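Local coordinates for protein uracil-dna glycosylase (Deinococcus radiodurans, PDB 4UQM) that belongs to the uracil-DNA glycosylase superfamily, an alpha/beta fold built round a four-stranded parallel sheet, and is modelled here in complex with DNA, at residues L78-D83 with S185-K190; K113-D118 with R219-T224; N142-V147 with G159-T164. The protein carries 1 engineered substitution. One frame throughout, in Å; residues are numbered along the deposited sequence.

Interaction 1: residues L78-D83 with S185-K190. With nucleotides of chain B.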
loop_
_atom_site.group_PDB
_atom_site.type_symbol
_atom_site.label_atom_id
_atom_site.label_comp_id
_atom_site.label_asym_id
_atom_site.label_seq_id
_atom_site.Cartn_x
_atom_site.Cartn_y
_atom_site.Cartn_z
ATOM N N LEU A 78 -6.617 4.322 1.634
ATOM C CA LEU A 78 -5.750 3.568 0.769
ATOM C C LEU A 78 -4.429 4.314 0.698
ATOM O O LEU A 78 -4.384 5.404 0.222
ATOM C CB LEU A 78 -6.382 3.391 -0.627
ATOM C CG LEU A 78 -5.653 2.445 -1.590
ATOM C CD1 LEU A 78 -6.580 1.991 -2.688
ATOM C CD2 LEU A 78 -4.404 3.110 -2.194
ATOM N N ILE A 79 -3.384 3.707 1.242
ATOM C CA ILE A 79 -2.022 4.215 1.178
ATOM C C ILE A 79 -1.352 3.575 -0.019
ATOM O O ILE A 79 -1.355 2.360 -0.140
ATOM C CB ILE A 79 -1.200 3.991 2.474
ATOM C CG1 ILE A 79 -1.771 4.901 3.550
ATOM C CG2 ILE A 79 0.298 4.190 2.306
ATOM C CD1 ILE A 79 -1.161 4.731 4.907
ATOM N N LEU A 80 -0.772 4.378 -0.911
ATOM C CA LEU A 80 -0.114 3.854 -2.090
ATOM C C LEU A 80 1.316 4.368 -2.177
ATOM O O LEU A 80 1.538 5.569 -2.325
ATOM C CB LEU A 80 -0.883 4.251 -3.347
ATOM C CG LEU A 80 -0.479 3.564 -4.654
ATOM C CD1 LEU A 80 -0.703 2.082 -4.586
ATOM C CD2 LEU A 80 -1.122 4.131 -5.866
ATOM N N GLY A 81 2.262 3.449 -1.967
ATOM C CA GLY A 81 3.679 3.716 -2.222
ATOM C C GLY A 81 4.100 3.313 -3.624
ATOM O O GLY A 81 3.268 3.135 -4.536
ATOM N N GLN A 82 5.416 3.277 -3.794
ATOM C CA GLN A 82 6.010 3.002 -5.083
ATOM C C GLN A 82 6.109 1.511 -5.411
ATOM O O GLN A 82 5.519 1.023 -6.399
ATOM C CB GLN A 82 7.378 3.716 -5.137
ATOM C CG GLN A 82 8.162 3.437 -6.423
ATOM C CD GLN A 82 9.508 4.092 -6.432
ATOM O OE1 GLN A 82 9.608 5.307 -6.637
ATOM N NE2 GLN A 82 10.550 3.301 -6.251
ATOM N N ASP A 83 6.900 0.816 -4.616
ATOM C CA ASP A 83 7.157 -0.602 -4.823
ATOM C C ASP A 83 7.700 -1.139 -3.515
ATOM O O ASP A 83 7.981 -0.376 -2.572
ATOM C CB ASP A 83 8.094 -0.861 -6.049
ATOM C CG ASP A 83 9.532 -0.437 -5.853
ATOM O OD1 ASP A 83 9.847 0.593 -5.252
ATOM O OD2 ASP A 83 10.429 -1.206 -6.324
ATOM N N SER A 185 5.971 9.857 -6.968
ATOM C CA SER A 185 5.565 10.162 -8.324
ATOM C C SER A 185 4.841 8.990 -9.002
ATOM O O SER A 185 3.897 9.186 -9.769
ATOM C CB SER A 185 6.772 10.576 -9.138
ATOM O OG SER A 185 7.363 11.767 -8.592
ATOM N N TYR A 186 5.327 7.776 -8.763
ATOM C CA TYR A 186 4.684 6.614 -9.427
ATOM C C TYR A 186 3.273 6.353 -8.871
ATOM O O TYR A 186 2.321 6.153 -9.663
ATOM C CB TYR A 186 5.586 5.369 -9.335
ATOM C CG TYR A 186 6.776 5.516 -10.276
ATOM C CD1 TYR A 186 7.943 6.161 -9.893
ATOM C CD2 TYR A 186 6.684 5.128 -11.621
ATOM C CE1 TYR A 186 8.969 6.353 -10.763
ATOM C CE2 TYR A 186 7.694 5.340 -12.512
ATOM C CZ TYR A 186 8.832 5.986 -12.091
ATOM O OH TYR A 186 9.869 6.212 -12.969
ATOM N N ALA A 187 3.099 6.474 -7.558
ATOM C CA ALA A 187 1.771 6.341 -6.981
ATOM C C ALA A 187 0.837 7.442 -7.486
ATOM O O ALA A 187 -0.363 7.229 -7.712
ATOM C CB ALA A 187 1.843 6.414 -5.473
ATOM N N ARG A 188 1.360 8.662 -7.604
ATOM C CA ARG A 188 0.562 9.806 -8.033
ATOM C C ARG A 188 0.004 9.705 -9.450
ATOM O O ARG A 188 -0.950 10.417 -9.777
ATOM C CB ARG A 188 1.351 11.077 -7.800
ATOM C CG ARG A 188 1.462 11.350 -6.297
ATOM C CD ARG A 188 2.483 12.412 -5.988
ATOM N NE ARG A 188 2.027 13.746 -6.255
ATOM C CZ ARG A 188 2.704 14.852 -5.923
ATOM N NH1 ARG A 188 3.921 14.787 -5.388
ATOM N NH2 ARG A 188 2.150 16.027 -6.159
ATOM N N LYS A 189 0.543 8.800 -10.270
ATOM C CA LYS A 189 -0.036 8.557 -11.602
ATOM C C LYS A 189 -1.485 8.048 -11.506
ATOM O O LYS A 189 -2.225 8.179 -12.480
ATOM C CB LYS A 189 0.828 7.558 -12.393
ATOM C CG LYS A 189 2.245 8.008 -12.641
ATOM C CD LYS A 189 3.029 7.153 -13.616
ATOM C CE LYS A 189 4.469 7.648 -13.722
ATOM N NZ LYS A 189 4.607 9.070 -14.037
ATOM N N LYS A 190 -1.877 7.494 -10.351
ATOM C CA LYS A 190 -3.252 6.965 -10.156
ATOM C C LYS A 190 -4.287 8.083 -9.913
ATOM O O LYS A 190 -5.506 7.820 -9.886
ATOM C CB LYS A 190 -3.344 6.016 -8.959
ATOM C CG LYS A 190 -2.376 4.889 -8.863
ATOM C CD LYS A 190 -2.494 3.960 -9.966
ATOM C CE LYS A 190 -1.770 2.654 -9.637
ATOM N NZ LYS A 190 -1.513 1.973 -10.903
ATOM P P DT B 11 9.249 10.605 -5.299
ATOM O OP1 DT B 11 8.275 11.223 -4.379
ATOM O OP2 DT B 11 8.745 9.708 -6.382
ATOM O "O5'" DT B 11 10.027 11.803 -6.034
ATOM C "C5'" DT B 11 10.194 13.050 -5.325
ATOM C "C4'" DT B 11 10.777 14.035 -6.314
ATOM O "O4'" DT B 11 12.160 13.683 -6.600
ATOM C "C3'" DT B 11 10.048 14.050 -7.660
ATOM O "O3'" DT B 11 10.214 15.358 -8.191
ATOM C "C2'" DT B 11 10.967 13.255 -8.562
ATOM C "C1'" DT B 11 12.322 13.664 -7.982
ATOM N N1 DT B 11 13.476 12.825 -8.332
ATOM C C2 DT B 11 14.674 13.468 -8.563
ATOM O O2 DT B 11 14.827 14.663 -8.386
ATOM N N3 DT B 11 15.696 12.646 -8.954
ATOM C C4 DT B 11 15.637 11.271 -9.144
ATOM O O4 DT B 11 16.640 10.654 -9.476
ATOM C C5 DT B 11 14.355 10.669 -8.898
ATOM C C7 DT B 11 14.204 9.188 -9.073
ATOM C C6 DT B 11 13.352 11.461 -8.506
HETATM O O HOH W 1 7.671 7.152 -6.556
#
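Where strand 77-81 of the central parallel sheet ends, Leu-80 and Gln-82 meet Ala-187 and Tyr-186 of the short helix 185-188. Gly-81, Gln-82 and Asp-83 open the family's GQDPYH motif. Ala-187 CB packs against the carbonyl Leu-80 O at 3.3 Å and makes an apolar contact with Leu-80 CD2 (3.8 Å). The aliphatic chain of Lys-190 crosses Leu-80 at about a right angle, tightly, with Lys-190 CG 3.3 Å from Leu-80 CD2. Lys-190 ends in a salt bridge to Asp-165. Toward the DNA the contact turns polar. Gln-82, extended with CG anti to the backbone nitrogen (chi1 176°), runs alongside Tyr-186, its amide nearly perpendicular to the ring. A water donates to Gln-82 OE1 at 2.7 Å and to OP2 of DT11 of chain B at 2.8 Å, while accepting a longer bond from Tyr-186 N. Ser-185 N also reaches that OP2, at 2.8 Å and almost straight (175°). Gln-82 NE2 donates to Asp-83 OD1 (3.0 Å), which restrains the rotation of the amide. One partner of OE1 is the water, so the phosphate is held directly by a backbone amide and, through the water, by the loop after the strand.

Interaction 2: residues K113-D118 with R219-T224; sequences KELTED and RPFSKT
Asp-118 and Arg-219 lie at a helix-helix junction, where the last turns of helix 106-118 meet the start of helix 220-230. The short segment axes pass 9.3 Å apart at 53°. The carboxylate of Asp-118 stands almost perpendicular to the guanidinium of Arg-219, which approaches with its edge: NE donates in a salt bridge to OD1 of Asp-118 at 2.6 Å, and NH2 turns to Asp-118 O at 2.9 Å, on a lone pair. Arg-219 thus grips both the side chain and the main-chain carbonyl of Asp-118. The same OD1 takes the hydroxyl of Ser-222, and Ser-222 N comes to Asp-118 OD2 at 2.8 Å from above the carboxylate plane, so the aspartate meets two backbone N-H groups of the first turn, that of Phe-221 only weakly. Beside this polar knot, Leu-115 crosses Phe-221 at about a right angle and sets CD2 over one face, 3.7 Å from the ring centroid, in a CH-pi contact. Pro-220 CG lies over the opposite face, while Trp-238 meets the ring edge-to-face. Glu-114, bent at chi2 (68°), sends OE1 to Gly-217 N, and its OE2 accepts from Arg-219 N at 2.9 Å on the anti side, 30° out of the carboxylate plane.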
loop_
_atom_site.group_PDB
_atom_site.type_symbol
_atom_site.label_atom_id
_atom_site.label_comp_id
_atom_site.label_asym_id
_atom_site.label_seq_id
_atom_site.Cartn_x
_atom_site.Cartn_y
_atom_site.Cartn_z
ATOM N N LYS A 113 8.364 9.896 12.100
ATOM C CA LYS A 113 8.731 11.301 12.409
ATOM C C LYS A 113 7.573 12.212 12.083
ATOM O O LYS A 113 7.218 13.110 12.870
ATOM C CB LYS A 113 10.005 11.761 11.640
ATOM C CG LYS A 113 11.312 11.191 12.157
ATOM C CD LYS A 113 12.519 11.613 11.308
ATOM C CE LYS A 113 13.435 10.459 10.987
ATOM N NZ LYS A 113 14.593 10.834 10.131
ATOM N N GLU A 114 6.958 12.009 10.925
ATOM C CA GLU A 114 5.860 12.830 10.506
ATOM C C GLU A 114 4.620 12.618 11.417
ATOM O O GLU A 114 3.947 13.592 11.819
ATOM C CB GLU A 114 5.543 12.576 9.033
ATOM C CG GLU A 114 4.393 13.418 8.499
ATOM C CD GLU A 114 4.680 14.891 8.398
ATOM O OE1 GLU A 114 5.860 15.292 8.420
ATOM O OE2 GLU A 114 3.683 15.669 8.254
ATOM N N LEU A 115 4.313 11.366 11.753
ATOM C CA LEU A 115 3.231 11.048 12.730
ATOM C C LEU A 115 3.452 11.710 14.076
ATOM O O LEU A 115 2.514 12.236 14.661
ATOM C CB LEU A 115 3.145 9.532 12.908
ATOM C CG LEU A 115 2.255 8.801 11.911
ATOM C CD1 LEU A 115 2.506 7.308 11.964
ATOM C CD2 LEU A 115 0.763 9.097 12.194
ATOM N N THR A 116 4.699 11.707 14.550
ATOM C CA THR A 116 5.042 12.310 15.837
ATOM C C THR A 116 4.706 13.803 15.815
ATOM O O THR A 116 4.179 14.309 16.798
ATOM C CB THR A 116 6.523 12.062 16.156
ATOM O OG1 THR A 116 6.716 10.654 16.334
ATOM C CG2 THR A 116 6.983 12.789 17.451
ATOM N N GLU A 117 4.905 14.484 14.689
ATOM C CA GLU A 117 4.576 15.882 14.606
ATOM C C GLU A 117 3.112 16.138 14.271
ATOM O O GLU A 117 2.567 17.142 14.702
ATOM C CB GLU A 117 5.461 16.567 13.571
ATOM C CG GLU A 117 6.940 16.521 13.878
ATOM C CD GLU A 117 7.318 16.979 15.289
ATOM O OE1 GLU A 117 6.973 18.110 15.689
ATOM O OE2 GLU A 117 7.955 16.181 16.037
ATOM N N ASP A 118 2.493 15.244 13.502
ATOM C CA ASP A 118 1.210 15.496 12.917
ATOM C C ASP A 118 0.037 15.133 13.864
ATOM O O ASP A 118 -1.019 15.757 13.812
ATOM C CB ASP A 118 1.101 14.661 11.626
ATOM C CG ASP A 118 -0.127 14.969 10.808
ATOM O OD1 ASP A 118 -0.652 16.118 10.909
ATOM O OD2 ASP A 118 -0.571 14.059 10.043
ATOM N N ARG A 219 1.480 16.503 6.570
ATOM C CA ARG A 219 0.360 16.191 7.506
ATOM C C ARG A 219 -0.720 15.286 6.955
ATOM O O ARG A 219 -1.886 15.571 7.092
ATOM C CB ARG A 219 -0.254 17.511 7.974
ATOM C CG ARG A 219 0.749 18.358 8.733
ATOM C CD ARG A 219 0.079 19.402 9.635
ATOM N NE ARG A 219 -0.498 18.716 10.802
ATOM C CZ ARG A 219 -1.257 19.213 11.763
ATOM N NH1 ARG A 219 -1.564 20.500 11.825
ATOM N NH2 ARG A 219 -1.700 18.383 12.699
ATOM N N PRO A 220 -0.339 14.151 6.375
ATOM C CA PRO A 220 -1.352 13.343 5.709
ATOM C C PRO A 220 -2.283 12.636 6.729
ATOM O O PRO A 220 -3.407 12.281 6.407
ATOM C CB PRO A 220 -0.512 12.353 4.919
ATOM C CG PRO A 220 0.744 12.206 5.719
ATOM C CD PRO A 220 1.016 13.575 6.236
ATOM N N PHE A 221 -1.772 12.378 7.920
ATOM C CA PHE A 221 -2.457 11.523 8.922
ATOM C C PHE A 221 -3.617 12.302 9.562
ATOM O O PHE A 221 -4.770 11.806 9.647
ATOM C CB PHE A 221 -1.447 10.964 9.921
ATOM C CG PHE A 221 -0.261 10.304 9.263
ATOM C CD1 PHE A 221 -0.400 9.067 8.600
ATOM C CD2 PHE A 221 0.953 10.952 9.217
ATOM C CE1 PHE A 221 0.665 8.476 7.938
ATOM C CE2 PHE A 221 2.047 10.344 8.552
ATOM C CZ PHE A 221 1.866 9.125 7.896
ATOM N N SER A 222 -3.351 13.558 9.906
ATOM C CA SER A 222 -4.399 14.414 10.412
ATOM C C SER A 222 -5.394 14.802 9.322
ATOM O O SER A 222 -6.595 14.852 9.572
ATOM C CB SER A 222 -3.833 15.652 11.093
ATOM O OG SER A 222 -3.093 16.416 10.185
ATOM N N LYS A 223 -4.897 15.114 8.132
ATOM C CA LYS A 223 -5.797 15.420 7.020
ATOM C C LYS A 223 -6.726 14.241 6.748
ATOM O O LYS A 223 -7.921 14.419 6.561
ATOM C CB LYS A 223 -5.014 15.791 5.761
ATOM C CG LYS A 223 -4.362 17.143 5.857
ATOM C CD LYS A 223 -3.440 17.380 4.696
ATOM C CE LYS A 223 -2.790 18.748 4.758
ATOM N NZ LYS A 223 -1.617 18.796 3.852
ATOM N N THR A 224 -6.181 13.008 6.816
ATOM C CA THR A 224 -7.016 11.821 6.600
ATOM C C THR A 224 -8.135 11.744 7.645
ATOM O O THR A 224 -9.293 11.497 7.319
ATOM C CB THR A 224 -6.121 10.562 6.635
ATOM O OG1 THR A 224 -5.274 10.575 5.492
ATOM C CG2 THR A 224 -6.957 9.278 6.637
#

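Interaction 3: residues N142-V147 with G159-T164; sequences NAVLTV and GWEHFT
Leu-145 sits squarely on the indole of Trp-160: its CB stands 3.6 Å from the centroid of the six-membered ring, only 3° off the normal, a CH-pi contact over the centre of the face. The side chain then crosses the indole at about a right angle and carries CD1 to Trp-160 CZ3 (3.7 Å). The same methyl also makes a looser contact with CE2 of Phe-163, whose ring also packs on helix 25-35. Val-144 CG1 touches Trp-160 CD1 at 3.8 Å, while its other methyl, CG2, lies 3.3 Å from Glu-161 OE2, an oxygen that accepts from Gly-157 N. At the polar rim the indole is fixed in rotation, since Trp-160 NE1 donates to Thr-146 OG1 at 2.8 Å, somewhat tilted from the ring plane. Thr-146 places OG1 between its backbone nitrogen and carbonyl carbon (chi1 54°), and the same oxygen is hydrogen-bonded to His-155 ND1. Further along the helix, the hydroxyl OG1 of Thr-164 donates to Ala-143 O at 2.7 Å, satisfying a buried carbonyl just past the strand. Helix 160-172 is thereby fastened to the loop leaving strand 138-142, as part of the long beta-alpha-beta crossover that leads to the parallel strand 179-183.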
loop_
_atom_site.group_PDB
_atom_site.type_symbol
_atom_site.label_atom_id
_atom_site.label_comp_id
_atom_site.label_asym_id
_atom_site.label_seq_id
_atom_site.Cartn_x
_atom_site.Cartn_y
_atom_site.Cartn_z
ATOM N N ASN A 142 1.229 -0.795 -2.758
ATOM C CA ASN A 142 2.238 -0.118 -3.606
ATOM C C ASN A 142 1.779 -0.186 -5.049
ATOM O O ASN A 142 1.014 -1.091 -5.411
ATOM C CB ASN A 142 3.578 -0.854 -3.486
ATOM C CG ASN A 142 4.345 -0.538 -2.208
ATOM O OD1 ASN A 142 4.566 0.619 -1.883
ATOM N ND2 ASN A 142 4.846 -1.584 -1.512
ATOM N N ALA A 143 2.243 0.771 -5.862
ATOM C CA ALA A 143 1.881 0.778 -7.244
ATOM C C ALA A 143 2.329 -0.471 -7.998
ATOM O O ALA A 143 1.645 -0.899 -8.972
ATOM C CB ALA A 143 2.395 2.038 -7.927
ATOM N N VAL A 144 3.494 -0.971 -7.598
ATOM C CA VAL A 144 4.115 -2.164 -8.157
ATOM C C VAL A 144 4.296 -3.098 -6.983
ATOM O O VAL A 144 4.718 -2.653 -5.899
ATOM C CB VAL A 144 5.473 -1.776 -8.840
ATOM C CG1 VAL A 144 6.424 -2.937 -9.035
ATOM C CG2 VAL A 144 5.182 -1.002 -10.125
ATOM N N LEU A 145 3.982 -4.405 -7.155
ATOM C CA LEU A 145 3.891 -5.312 -6.004
ATOM C C LEU A 145 5.017 -6.300 -5.829
ATOM O O LEU A 145 5.025 -7.112 -4.873
ATOM C CB LEU A 145 2.537 -6.032 -6.036
ATOM C CG LEU A 145 1.306 -5.107 -5.876
ATOM C CD1 LEU A 145 0.084 -5.992 -5.812
ATOM C CD2 LEU A 145 1.340 -4.298 -4.576
ATOM N N THR A 146 6.036 -6.194 -6.702
ATOM C CA THR A 146 7.274 -6.980 -6.518
ATOM C C THR A 146 8.470 -6.106 -6.915
ATOM O O THR A 146 8.306 -5.050 -7.558
ATOM C CB THR A 146 7.263 -8.239 -7.417
ATOM O OG1 THR A 146 7.030 -7.888 -8.784
ATOM C CG2 THR A 146 6.227 -9.269 -6.956
ATOM N N VAL A 147 9.659 -6.538 -6.530
ATOM C CA VAL A 147 10.898 -5.835 -6.850
ATOM C C VAL A 147 12.055 -6.805 -6.824
ATOM O O VAL A 147 12.058 -7.781 -6.082
ATOM C CB VAL A 147 11.123 -4.698 -5.841
ATOM C CG1 VAL A 147 11.318 -5.214 -4.415
ATOM C CG2 VAL A 147 12.279 -3.801 -6.258
ATOM N N GLY A 159 3.439 -4.632 -15.996
ATOM C CA GLY A 159 2.083 -5.076 -15.867
ATOM C C GLY A 159 1.437 -4.834 -14.553
ATOM O O GLY A 159 0.209 -4.812 -14.472
ATOM N N TRP A 160 2.215 -4.587 -13.483
ATOM C CA TRP A 160 1.559 -4.369 -12.207
ATOM C C TRP A 160 0.654 -3.144 -12.207
ATOM O O TRP A 160 -0.353 -3.097 -11.492
ATOM C CB TRP A 160 2.576 -4.189 -11.055
ATOM C CG TRP A 160 3.125 -5.452 -10.493
ATOM C CD1 TRP A 160 4.447 -5.858 -10.460
ATOM C CD2 TRP A 160 2.375 -6.483 -9.874
ATOM N NE1 TRP A 160 4.541 -7.088 -9.832
ATOM C CE2 TRP A 160 3.277 -7.488 -9.479
ATOM C CE3 TRP A 160 1.012 -6.670 -9.612
ATOM C CZ2 TRP A 160 2.840 -8.660 -8.853
ATOM C CZ3 TRP A 160 0.583 -7.834 -8.989
ATOM C CH2 TRP A 160 1.501 -8.799 -8.611
ATOM N N GLU A 161 1.067 -2.107 -12.929
ATOM C CA GLU A 161 0.297 -0.857 -12.902
ATOM C C GLU A 161 -1.112 -1.021 -13.395
ATOM O O GLU A 161 -2.011 -0.376 -12.850
ATOM C CB GLU A 161 1.004 0.236 -13.712
ATOM C CG GLU A 161 2.325 0.712 -13.117
ATOM C CD GLU A 161 3.558 -0.117 -13.454
ATOM O OE1 GLU A 161 3.441 -1.219 -14.074
ATOM O OE2 GLU A 161 4.683 0.371 -13.119
ATOM N N HIS A 162 -1.349 -1.931 -14.342
ATOM C CA HIS A 162 -2.726 -2.191 -14.765
ATOM C C HIS A 162 -3.505 -2.842 -13.621
ATOM O O HIS A 162 -4.666 -2.556 -13.405
ATOM C CB HIS A 162 -2.725 -3.131 -15.961
ATOM C CG HIS A 162 -2.140 -2.547 -17.191
ATOM N ND1 HIS A 162 -2.602 -1.371 -17.735
ATOM C CD2 HIS A 162 -1.179 -3.004 -18.024
ATOM C CE1 HIS A 162 -1.924 -1.113 -18.847
ATOM N NE2 HIS A 162 -1.032 -2.076 -19.026
ATOM N N PHE A 163 -2.866 -3.764 -12.925
ATOM C CA PHE A 163 -3.528 -4.448 -11.806
ATOM C C PHE A 163 -3.809 -3.473 -10.655
ATOM O O PHE A 163 -4.928 -3.459 -10.110
ATOM C CB PHE A 163 -2.667 -5.587 -11.311
ATOM C CG PHE A 163 -3.279 -6.318 -10.139
ATOM C CD1 PHE A 163 -4.321 -7.209 -10.348
ATOM C CD2 PHE A 163 -2.879 -6.026 -8.833
ATOM C CE1 PHE A 163 -4.939 -7.819 -9.259
ATOM C CE2 PHE A 163 -3.472 -6.646 -7.753
ATOM C CZ PHE A 163 -4.486 -7.573 -7.958
ATOM N N THR A 164 -2.836 -2.651 -10.288
ATOM C CA THR A 164 -3.108 -1.712 -9.209
ATOM C C THR A 164 -4.040 -0.577 -9.656
ATOM O O THR A 164 -4.779 -0.049 -8.826
ATOM C CB THR A 164 -1.838 -1.196 -8.515
ATOM O OG1 THR A 164 -1.016 -0.558 -9.468
ATOM C CG2 THR A 164 -1.121 -2.330 -7.849
#

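How the interactions relate
Interactions 1 and 3 form one continuous piece of the core, their centres 10 Å apart. Gly-81 O and Ala-143 N lie 2.9 Å apart, a probable hydrogen bond joining the end of strand 77-81 to the residue just after strand 138-142, and Lys-190 NZ reaches Thr-164 OG1 at 3.0 Å. Interaction 3 is nested along the chain inside the loops closed by both others. Interactions 2 and 3 lie on opposite sides of the chain's centre, their centres 26 Å apart, and the centre of interaction 2 is 18 Å from that of interaction 1. The DNA bonds directly to interaction 1, while its nearest atom is about 4 Å from interaction 2 and about 9 Å from interaction 3.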